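Local coordinates for beta-microseminoprotein (Homo sapiens, PDB 3IX0) that is a secreted seminal plasma protein of the prostate that forms a homodimer, interacts with PI16 and probably binds immunoglobulin, at residues 5-10 with 40-45; 54-59 with 75-80. All coordinates share one frame; numbering follows the deposited sequence.

In the fold
The two contacts sit on opposite sides of the chain's centre, one in each part of an elongated, all-beta chain. Contact 1 comes first along the sequence and closes before contact 2 opens; their centres lie 34 Å apart and their nearest atoms about 14 Å. Contact 1 joins the ends of strands 2-6 and 38-42, two members of a four-stranded antiparallel sheet that are separated in it by strand 46-51. Contact 2 packs strand 55-58, paired with 91-93, against strand 74-79, paired with 64-69. The two contacts share no strand, so one joins the loops that follow two strands of the first sheet, while the other packs two small sheets together.

Contact 1 of 2, residues 5-10 with 40-45; sequences IPNEGV and CTCYET
At the end of the four-stranded antiparallel sheet, where strand 2-6 gives way to loop and strand 38-42 runs into the turn leading to strand 46-51, the side chain of Asn7 enters that turn and its backbone binds there too. The amide nitrogen ND2 reaches two successive carbonyls, Tyr43 O at 2.9 Å and Glu44 O at 3.1 Å from ND2. Neither bond is straight, and each oxygen is tilted by some 30° from the amide plane. The nitrogen approaches Glu44 O from well above its carbonyl plane, but is only moderately tilted from the plane of the Tyr43 carbonyl. With CG anti to the backbone N (chi1 179°), the amide is carried across to the turn. The backbone adds a straighter bond, from Asn7 N to Thr45 O at 3.1 Å, and Pro6 CA lies 3.7 Å from the same Thr45 oxygen. At its other end the carboxamide shapes its own loop: OD1 accepts from Gly9 N at 2.9 Å, an Asx turn, with Gly9 at a positive phi that favours glycine. ND2 also bonds Arg16 O, while Arg16 forms a salt bridge with the carboxylate of Glu44. Nearby, Cys42 is tied to Cys18 by a disulfide, and Pro6 packs on Ser90 of the second subunit. The chemistry is thus that of one primary amide used at both ends: its nitrogen gathers carbonyls from separate loops while its oxygen fixes the local turn, which should restrict rotation of the group at a largely surface-lying junction.

Contact 2 of 2, residues 54-59 with 75-80; sequences STPVGY and YIVVEK
Pro56 sets CD obliquely against the Tyr75 ring, 3.5 Å from Tyr75 CD1, the side chains lying roughly perpendicular. This is the packing of two antiparallel strand pairs, 55-58 with 91-93 and 64-69 with 74-79: the axes of strands 55-58 and 75-79 approach to 7.6 Å, at 35°, with no direct hydrogen bond between the two segments. Further round the same proline ring, Pro56 CG meets Val77 CG2 at 3.6 Å, the two side chains running antiparallel as they pass. With CG1 anti to the backbone N (chi1 -178°), Val77 puts that methyl over one face of the Tyr59 ring, a CH-pi contact 4.2 Å from its centroid. Polar atoms are linked by water instead. One water donates to Ser54 O and accepts from Tyr75 N; another bridges Thr55 OG1 and Tyr75 OH, the side chains of the two residues lying alongside each other and pointing the same way. A leucine in place of Tyr75 would probably give Pro56 CD less to pack on and leave the second water without its phenolic partner. At the ring's edge, near its plane, Ser54 O sits 3.4 Å from Tyr75 CD1.

Contact 1 of 2, residues 5-10 with 40-45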
ATOM      1  N   ILE B   5      11.977   0.474   4.740  1.00 15.20           N
ATOM      2  CA  ILE B   5      13.054   0.014   5.595  1.00 16.48           C
ATOM      3  C   ILE B   5      14.200   0.995   5.462  1.00 21.39           C
ATOM      4  O   ILE B   5      14.252   1.785   4.506  1.00 19.86           O
ATOM      5  CB  ILE B   5      13.563  -1.379   5.186  1.00 15.60           C
ATOM      6  CG1 ILE B   5      13.871  -1.385   3.690  1.00 19.44           C
ATOM      7  CG2 ILE B   5      12.542  -2.442   5.541  1.00 14.56           C
ATOM      8  CD1 ILE B   5      14.574  -2.639   3.183  1.00 22.57           C
ATOM      9  N   PRO B   6      15.123   0.952   6.423  1.00 20.51           N
ATOM     10  CA  PRO B   6      16.280   1.846   6.423  1.00 22.87           C
ATOM     11  C   PRO B   6      17.113   1.612   5.184  1.00 19.93           C
ATOM     12  O   PRO B   6      17.176   0.489   4.712  1.00 20.56           O
ATOM     13  CB  PRO B   6      17.084   1.377   7.644  1.00 28.46           C
ATOM     14  CG  PRO B   6      16.088   0.663   8.523  1.00 25.57           C
ATOM     15  CD  PRO B   6      15.115   0.031   7.573  1.00 25.43           C
ATOM     16  N   ASN B   7      17.728   2.664   4.659  1.00 18.41           N
ATOM     17  CA  ASN B   7      18.759   2.515   3.650  1.00 21.73           C
ATOM     18  C   ASN B   7      20.144   2.435   4.319  1.00 21.66           C
ATOM     19  O   ASN B   7      20.658   3.422   4.828  1.00 25.18           O
ATOM     20  CB  ASN B   7      18.716   3.685   2.671  1.00 14.12           C
ATOM     21  CG  ASN B   7      19.796   3.587   1.620  1.00 19.44           C
ATOM     22  OD1 ASN B   7      20.368   2.522   1.429  1.00 22.22           O
ATOM     23  ND2 ASN B   7      20.085   4.695   0.934  1.00 18.47           N
ATOM     24  N   GLU B   8      20.752   1.262   4.339  1.00 28.29           N
ATOM     25  CA  GLU B   8      22.085   1.164   4.929  1.00 38.47           C
ATOM     26  C   GLU B   8      23.181   1.449   3.915  1.00 42.90           C
ATOM     27  O   GLU B   8      24.344   1.588   4.278  1.00 44.18           O
ATOM     28  CB  GLU B   8      22.310  -0.193   5.585  1.00 34.69           C
ATOM     29  CG  GLU B   8      21.598  -0.329   6.908  1.00 43.71           C
ATOM     30  CD  GLU B   8      22.141  -1.470   7.727  1.00 51.34           C
ATOM     31  OE1 GLU B   8      22.776  -2.372   7.130  1.00 48.74           O
ATOM     32  OE2 GLU B   8      21.935  -1.458   8.962  1.00 55.56           O
ATOM     33  N   GLY B   9      22.794   1.555   2.646  1.00 44.69           N
ATOM     34  CA  GLY B   9      23.747   1.721   1.566  1.00 47.77           C
ATOM     35  C   GLY B   9      24.606   0.475   1.504  1.00 55.87           C
ATOM     36  O   GLY B   9      24.215  -0.578   2.027  1.00 53.78           O
ATOM     37  N   VAL B  10      25.770   0.585   0.872  1.00 57.49           N
ATOM     38  CA  VAL B  10      26.728  -0.516   0.862  1.00 59.87           C
ATOM     39  C   VAL B  10      28.008  -0.110   1.591  1.00 56.03           C
ATOM     40  O   VAL B  10      28.792   0.688   1.079  1.00 53.02           O
ATOM     41  CB  VAL B  10      27.055  -0.967  -0.573  1.00 66.53           C
ATOM     42  CG1 VAL B  10      27.957  -2.189  -0.552  1.00 69.43           C
ATOM     43  CG2 VAL B  10      25.768  -1.263  -1.333  1.00 68.35           C
ATOM     44  N   CYS B  40       9.925  -0.181  -6.451  1.00 12.32           N
ATOM     45  CA  CYS B  40      10.730   0.246  -5.314  1.00 12.90           C
ATOM     46  C   CYS B  40      11.357   1.602  -5.573  1.00 17.81           C
ATOM     47  O   CYS B  40      11.671   1.933  -6.711  1.00 24.09           O
ATOM     48  CB  CYS B  40      11.858  -0.761  -5.067  1.00  8.34           C
ATOM     49  SG  CYS B  40      11.287  -2.379  -4.601  1.00 16.59           S
ATOM     50  N   THR B  41      11.582   2.363  -4.505  1.00 18.42           N
ATOM     51  CA  THR B  41      12.231   3.655  -4.612  1.00 15.28           C
ATOM     52  C   THR B  41      13.350   3.793  -3.594  1.00 14.34           C
ATOM     53  O   THR B  41      13.182   3.467  -2.426  1.00 17.30           O
ATOM     54  CB  THR B  41      11.212   4.805  -4.434  1.00 28.61           C
ATOM     55  OG1 THR B  41      10.100   4.599  -5.314  1.00 22.06           O
ATOM     56  CG2 THR B  41      11.861   6.169  -4.739  1.00 28.38           C
ATOM     57  N   CYS B  42      14.502   4.266  -4.056  1.00 16.05           N
ATOM     58  CA  CYS B  42      15.666   4.426  -3.212  1.00 15.22           C
ATOM     59  C   CYS B  42      15.776   5.866  -2.708  1.00 22.51           C
ATOM     60  O   CYS B  42      15.849   6.793  -3.495  1.00 17.42           O
ATOM     61  CB  CYS B  42      16.921   4.081  -4.006  1.00 16.43           C
ATOM     62  SG  CYS B  42      18.452   4.677  -3.237  1.00 24.38           S
ATOM     63  N   TYR B  43      15.785   6.057  -1.398  1.00 21.53           N
ATOM     64  CA  TYR B  43      16.026   7.388  -0.846  1.00 22.97           C
ATOM     65  C   TYR B  43      17.246   7.382   0.041  1.00 28.78           C
ATOM     66  O   TYR B  43      17.715   6.329   0.518  1.00 23.11           O
ATOM     67  CB  TYR B  43      14.854   7.892   0.016  1.00 20.76           C
ATOM     68  CG  TYR B  43      13.506   7.864  -0.652  1.00 26.73           C
ATOM     69  CD1 TYR B  43      12.667   6.769  -0.507  1.00 29.35           C
ATOM     70  CD2 TYR B  43      13.071   8.928  -1.428  1.00 26.69           C
ATOM     71  CE1 TYR B  43      11.433   6.730  -1.122  1.00 32.17           C
ATOM     72  CE2 TYR B  43      11.832   8.896  -2.047  1.00 29.87           C
ATOM     73  CZ  TYR B  43      11.017   7.797  -1.888  1.00 34.24           C
ATOM     74  OH  TYR B  43       9.782   7.754  -2.506  1.00 40.85           O
ATOM     75  N   GLU B  44      17.719   8.594   0.284  1.00 28.10           N
ATOM     76  CA  GLU B  44      18.802   8.853   1.206  1.00 29.36           C
ATOM     77  C   GLU B  44      18.694   7.949   2.436  1.00 23.95           C
ATOM     78  O   GLU B  44      19.597   7.175   2.722  1.00 27.56           O
ATOM     79  CB  GLU B  44      18.758  10.328   1.603  1.00 40.21           C
ATOM     80  CG  GLU B  44      20.064  10.897   2.085  1.00 52.20           C
ATOM     81  CD  GLU B  44      21.145  10.848   1.029  1.00 59.63           C
ATOM     82  OE1 GLU B  44      22.202  10.226   1.289  1.00 60.46           O
ATOM     83  OE2 GLU B  44      20.933  11.430  -0.057  1.00 60.21           O
ATOM     84  N   THR B  45      17.569   8.007   3.142  1.00 18.28           N
ATOM     85  CA  THR B  45      17.481   7.316   4.418  1.00 23.54           C
ATOM     86  C   THR B  45      16.587   6.085   4.439  1.00 22.71           C
ATOM     87  O   THR B  45      16.487   5.418   5.463  1.00 24.82           O
ATOM     88  CB  THR B  45      17.000   8.270   5.517  1.00 28.20           C
ATOM     89  OG1 THR B  45      15.716   8.784   5.154  1.00 33.71           O
ATOM     90  CG2 THR B  45      17.988   9.420   5.672  1.00 24.55           C
TER

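Contact 2 of 2, residues 54-59 with 75-80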
ATOM      1  N   SER B  54      -3.010  -5.430  -8.173  1.00 12.65           N
ATOM      2  CA  SER B  54      -4.331  -5.266  -7.600  1.00 23.80           C
ATOM      3  C   SER B  54      -5.062  -6.619  -7.470  1.00 22.77           C
ATOM      4  O   SER B  54      -5.311  -7.307  -8.459  1.00 16.59           O
ATOM      5  CB  SER B  54      -5.148  -4.298  -8.453  1.00 29.05           C
ATOM      6  OG  SER B  54      -6.166  -3.727  -7.671  1.00 43.02           O
ATOM      7  N   THR B  55      -5.399  -6.988  -6.242  1.00 29.50           N
ATOM      8  CA  THR B  55      -6.059  -8.261  -5.951  1.00 21.20           C
ATOM      9  C   THR B  55      -7.575  -8.108  -5.902  1.00 18.14           C
ATOM     10  O   THR B  55      -8.097  -7.382  -5.067  1.00 18.27           O
ATOM     11  CB  THR B  55      -5.587  -8.808  -4.580  1.00 19.28           C
ATOM     12  OG1 THR B  55      -4.166  -8.821  -4.552  1.00 16.93           O
ATOM     13  CG2 THR B  55      -6.111 -10.223  -4.321  1.00 19.68           C
ATOM     14  N   PRO B  56      -8.291  -8.798  -6.797  1.00 17.19           N
ATOM     15  CA  PRO B  56      -9.756  -8.761  -6.747  1.00 16.71           C
ATOM     16  C   PRO B  56     -10.242  -9.543  -5.543  1.00 21.18           C
ATOM     17  O   PRO B  56      -9.808 -10.666  -5.349  1.00 22.39           O
ATOM     18  CB  PRO B  56     -10.166  -9.501  -8.019  1.00  9.70           C
ATOM     19  CG  PRO B  56      -8.958 -10.452  -8.263  1.00 21.96           C
ATOM     20  CD  PRO B  56      -7.784  -9.589  -7.936  1.00 16.18           C
ATOM     21  N   VAL B  57     -11.148  -8.964  -4.764  1.00 22.81           N
ATOM     22  CA  VAL B  57     -11.618  -9.598  -3.535  1.00 20.36           C
ATOM     23  C   VAL B  57     -13.143  -9.684  -3.493  1.00 24.89           C
ATOM     24  O   VAL B  57     -13.713 -10.434  -2.699  1.00 28.83           O
ATOM     25  CB  VAL B  57     -11.074  -8.879  -2.271  1.00 23.99           C
ATOM     26  CG1 VAL B  57      -9.573  -9.100  -2.138  1.00 15.83           C
ATOM     27  CG2 VAL B  57     -11.387  -7.373  -2.320  1.00 26.34           C
ATOM     28  N   GLY B  58     -13.804  -8.929  -4.361  1.00 22.53           N
ATOM     29  CA  GLY B  58     -15.251  -8.967  -4.416  1.00 23.06           C
ATOM     30  C   GLY B  58     -15.765  -9.459  -5.756  1.00 27.35           C
ATOM     31  O   GLY B  58     -15.734  -8.743  -6.759  1.00 32.66           O
ATOM     32  N   TYR B  59     -16.247 -10.692  -5.757  1.00 18.34           N
ATOM     33  CA  TYR B  59     -16.850 -11.293  -6.931  1.00 24.89           C
ATOM     34  C   TYR B  59     -17.513 -12.596  -6.501  1.00 28.71           C
ATOM     35  O   TYR B  59     -17.363 -13.023  -5.358  1.00 28.38           O
ATOM     36  CB  TYR B  59     -15.791 -11.571  -8.001  1.00 25.09           C
ATOM     37  CG  TYR B  59     -14.642 -12.426  -7.506  1.00 25.89           C
ATOM     38  CD1 TYR B  59     -14.699 -13.807  -7.585  1.00 26.39           C
ATOM     39  CD2 TYR B  59     -13.493 -11.845  -6.957  1.00 23.03           C
ATOM     40  CE1 TYR B  59     -13.656 -14.587  -7.148  1.00 23.80           C
ATOM     41  CE2 TYR B  59     -12.440 -12.623  -6.512  1.00 14.34           C
ATOM     42  CZ  TYR B  59     -12.526 -13.992  -6.608  1.00 16.38           C
ATOM     43  OH  TYR B  59     -11.499 -14.786  -6.164  1.00 18.85           O
ATOM     44  N   TYR B  75      -4.338  -9.835 -12.094  1.00 19.37           N
ATOM     45  CA  TYR B  75      -5.289 -10.939 -12.088  1.00 23.17           C
ATOM     46  C   TYR B  75      -6.327 -10.781 -13.178  1.00 19.18           C
ATOM     47  O   TYR B  75      -6.696  -9.678 -13.537  1.00 20.95           O
ATOM     48  CB  TYR B  75      -6.062 -10.968 -10.783  1.00 18.89           C
ATOM     49  CG  TYR B  75      -5.304 -11.510  -9.622  1.00 22.24           C
ATOM     50  CD1 TYR B  75      -4.596 -10.659  -8.772  1.00 13.39           C
ATOM     51  CD2 TYR B  75      -5.307 -12.867  -9.350  1.00 18.43           C
ATOM     52  CE1 TYR B  75      -3.905 -11.157  -7.679  1.00 11.04           C
ATOM     53  CE2 TYR B  75      -4.615 -13.382  -8.252  1.00 13.63           C
ATOM     54  CZ  TYR B  75      -3.919 -12.524  -7.433  1.00 15.35           C
ATOM     55  OH  TYR B  75      -3.240 -13.035  -6.365  1.00 18.89           O
ATOM     56  N   ILE B  76      -6.816 -11.903 -13.678  1.00 13.72           N
ATOM     57  CA  ILE B  76      -8.072 -11.917 -14.390  1.00 20.87           C
ATOM     58  C   ILE B  76      -9.067 -12.662 -13.504  1.00 22.90           C
ATOM     59  O   ILE B  76      -8.673 -13.415 -12.611  1.00 21.06           O
ATOM     60  CB  ILE B  76      -7.946 -12.585 -15.771  1.00 19.16           C
ATOM     61  CG1 ILE B  76      -7.402 -14.010 -15.649  1.00 19.64           C
ATOM     62  CG2 ILE B  76      -7.044 -11.749 -16.676  1.00 24.62           C
ATOM     63  CD1 ILE B  76      -7.707 -14.883 -16.865  1.00 17.22           C
ATOM     64  N   VAL B  77     -10.348 -12.412 -13.721  1.00 15.46           N
ATOM     65  CA  VAL B  77     -11.396 -13.075 -12.953  1.00 13.63           C
ATOM     66  C   VAL B  77     -12.408 -13.633 -13.931  1.00 17.67           C
ATOM     67  O   VAL B  77     -13.031 -12.886 -14.686  1.00 18.26           O
ATOM     68  CB  VAL B  77     -12.105 -12.134 -11.993  1.00 17.89           C
ATOM     69  CG1 VAL B  77     -13.143 -12.899 -11.201  1.00 13.83           C
ATOM     70  CG2 VAL B  77     -11.075 -11.450 -11.058  1.00 22.10           C
ATOM     71  N   VAL B  78     -12.561 -14.954 -13.902  1.00 15.70           N
ATOM     72  CA  VAL B  78     -13.205 -15.665 -14.985  1.00 18.52           C
ATOM     73  C   VAL B  78     -14.109 -16.780 -14.484  1.00 19.43           C
ATOM     74  O   VAL B  78     -14.028 -17.207 -13.337  1.00 22.23           O
ATOM     75  CB  VAL B  78     -12.150 -16.230 -15.951  1.00 23.45           C
ATOM     76  CG1 VAL B  78     -11.387 -15.098 -16.612  1.00 22.57           C
ATOM     77  CG2 VAL B  78     -11.175 -17.140 -15.222  1.00 19.00           C
ATOM     78  N   GLU B  79     -14.993 -17.235 -15.355  1.00 18.99           N
ATOM     79  CA  GLU B  79     -15.910 -18.303 -15.010  1.00 21.20           C
ATOM     80  C   GLU B  79     -15.171 -19.628 -14.836  1.00 20.52           C
ATOM     81  O   GLU B  79     -14.309 -19.988 -15.653  1.00 13.68           O
ATOM     82  CB  GLU B  79     -16.985 -18.430 -16.082  1.00 22.57           C
ATOM     83  CG  GLU B  79     -17.996 -17.298 -16.061  1.00 18.96           C
ATOM     84  CD  GLU B  79     -19.092 -17.456 -17.118  1.00 26.92           C
ATOM     85  OE1 GLU B  79     -19.216 -18.545 -17.730  1.00 22.34           O
ATOM     86  OE2 GLU B  79     -19.836 -16.481 -17.329  1.00 28.13           O
ATOM     87  N   LYS B  80     -15.508 -20.338 -13.759  1.00 14.55           N
ATOM     88  CA  LYS B  80     -14.971 -21.679 -13.531  1.00 19.80           C
ATOM     89  C   LYS B  80     -15.284 -22.639 -14.683  1.00 23.90           C
ATOM     90  O   LYS B  80     -14.396 -23.365 -15.156  1.00 19.92           O
ATOM     91  CB  LYS B  80     -15.459 -22.240 -12.201  1.00 23.21           C
ATOM     92  CG  LYS B  80     -14.897 -21.500 -10.974  1.00 26.96           C
ATOM     93  CD  LYS B  80     -15.441 -22.107  -9.693  1.00 31.55           C
ATOM     94  CE  LYS B  80     -14.898 -21.420  -8.452  1.00 34.82           C
ATOM     95  NZ  LYS B  80     -15.659 -21.835  -7.230  1.00 34.55           N
TER
HETATM   96  O   HOH W   1      -4.873  -7.064 -10.982  1.00 20.43           O
HETATM   97  O   HOH W   2      -2.956 -11.020  -4.661  1.00 29.26           O